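Local coordinates for protein pyridoxal kinase (Lactobacillus plantarum, PDB 3H74) that probably phosphorylates pyridoxal with ATP to give pyridoxal 5'-phosphate, as expected of a pyridoxal kinase of the ribokinase superfamily, at residues A165-A168 / Q169-T172. Residues are numbered along the deposited sequence; the frame is centred on the assembly and turned at random.
Sequences ALQA and QLKT
In L170 a first torsion of -56° sets CG beside the backbone N and anti to the carbonyl carbon, which folds the side chain back over the carbonyl oxygens of L166 and Q167; Q169, with chi1 -74°, likewise keeps CG beside its own N and near the oxygens of A165 and L166. Both belong to the type I beta turn Q167-L170, by which helix 159-167 gives way to the loop before strand 175-176 in this ribokinase-like fold. The turn illustrates how a helix can end by tightening its bonding from i+4 to i+3. Q169 N lies 3.9 Å from A165 O, the acceptor that a continuing alpha helix would use, and bonds instead to L166 O at 3.1 Å. One residue on, L170 N donates to Q167 O (3.0 Å), with an N-H...O angle of 146°. Around these bonds the side chains pack closely against backbone: Q169 CB approaches L166 O to 3.3 Å, and the CD1 branch of L170 runs alongside Q167, 4.1 Å from its CA. The buried leucines on and just before the turn tie it to the fold, L166 touching A145 and L148 of helix 142-149, and L170 meeting A176 and I132. The amide ends reach elsewhere: Q167 OE1 accepts a hydrogen bond from A176 N, while the extended Q169 chain brings NE2 to L148 O. A water sits between Q167 O and K171 O, 3.0 Å from the latter, and bridges the turn to the residue just past it.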
loop_
_atom_site.group_PDB
_atom_site.type_symbol
_atom_site.label_atom_id
_atom_site.label_comp_id
_atom_site.label_asym_id
_atom_site.label_seq_id
_atom_site.Cartn_x
_atom_site.Cartn_y
_atom_site.Cartn_z
ATOM N N ALA A 165 -17.900 -3.241 -8.951
ATOM C CA ALA A 165 -17.201 -3.045 -10.224
ATOM C C ALA A 165 -15.696 -3.299 -10.077
ATOM O O ALA A 165 -15.096 -3.988 -10.904
ATOM C CB ALA A 165 -17.457 -1.661 -10.763
ATOM N N LEU A 166 -15.112 -2.763 -9.007
ATOM C CA LEU A 166 -13.701 -2.982 -8.684
ATOM C C LEU A 166 -13.403 -4.459 -8.458
ATOM O O LEU A 166 -12.441 -4.995 -8.996
ATOM C CB LEU A 166 -13.313 -2.218 -7.413
ATOM C CG LEU A 166 -12.903 -0.742 -7.355
ATOM C CD1 LEU A 166 -12.777 -0.271 -5.908
ATOM C CD2 LEU A 166 -11.590 -0.527 -8.099
ATOM N N GLN A 167 -14.232 -5.122 -7.661
ATOM C CA GLN A 167 -13.889 -6.472 -7.226
ATOM C C GLN A 167 -13.988 -7.514 -8.338
ATOM O O GLN A 167 -13.294 -8.528 -8.301
ATOM C CB GLN A 167 -14.707 -6.871 -6.004
ATOM C CG GLN A 167 -14.126 -8.023 -5.196
ATOM C CD GLN A 167 -14.601 -7.960 -3.794
ATOM O OE1 GLN A 167 -14.220 -7.058 -3.047
ATOM N NE2 GLN A 167 -15.456 -8.905 -3.415
ATOM N N ALA A 168 -14.823 -7.252 -9.336
ATOM C CA ALA A 168 -14.956 -8.181 -10.458
ATOM C C ALA A 168 -13.705 -8.203 -11.346
ATOM O O ALA A 168 -13.516 -9.137 -12.124
ATOM C CB ALA A 168 -16.201 -7.873 -11.264
ATOM N N GLN A 169 -12.855 -7.180 -11.206
ATOM C CA GLN A 169 -11.540 -7.099 -11.861
ATOM C C GLN A 169 -10.458 -7.806 -11.071
ATOM O O GLN A 169 -9.260 -7.651 -11.353
ATOM C CB GLN A 169 -11.078 -5.664 -11.914
ATOM C CG GLN A 169 -11.751 -4.773 -12.894
ATOM C CD GLN A 169 -11.003 -3.468 -13.006
ATOM O OE1 GLN A 169 -9.784 -3.421 -12.803
ATOM N NE2 GLN A 169 -11.719 -2.400 -13.314
ATOM N N LEU A 170 -10.876 -8.506 -10.033
ATOM C CA LEU A 170 -9.966 -9.259 -9.209
ATOM C C LEU A 170 -10.324 -10.727 -9.362
ATOM O O LEU A 170 -11.441 -11.062 -9.793
ATOM C CB LEU A 170 -10.083 -8.800 -7.750
ATOM C CG LEU A 170 -9.864 -7.305 -7.438
ATOM C CD1 LEU A 170 -10.063 -7.021 -5.951
ATOM C CD2 LEU A 170 -8.485 -6.790 -7.896
ATOM N N LYS A 171 -9.380 -11.601 -9.035
ATOM C CA LYS A 171 -9.637 -13.035 -9.012
ATOM C C LYS A 171 -10.772 -13.360 -8.036
ATOM O O LYS A 171 -11.124 -12.544 -7.176
ATOM C CB LYS A 171 -8.372 -13.794 -8.613
ATOM C CG LYS A 171 -7.952 -13.558 -7.171
ATOM C CD LYS A 171 -6.729 -14.355 -6.807
ATOM C CE LYS A 171 -6.387 -14.140 -5.352
ATOM N NZ LYS A 171 -5.132 -14.842 -4.995
ATOM N N THR A 172 -11.340 -14.553 -8.179
ATOM C CA THR A 172 -12.417 -15.000 -7.306
ATOM C C THR A 172 -11.944 -15.006 -5.847
ATOM O O THR A 172 -10.856 -15.494 -5.547
ATOM C CB THR A 172 -12.915 -16.411 -7.710
ATOM O OG1 THR A 172 -13.077 -16.474 -9.134
ATOM C CG2 THR A 172 -14.237 -16.737 -7.021
HETATM O O HOH W 1 -13.481 -10.725 -7.154
#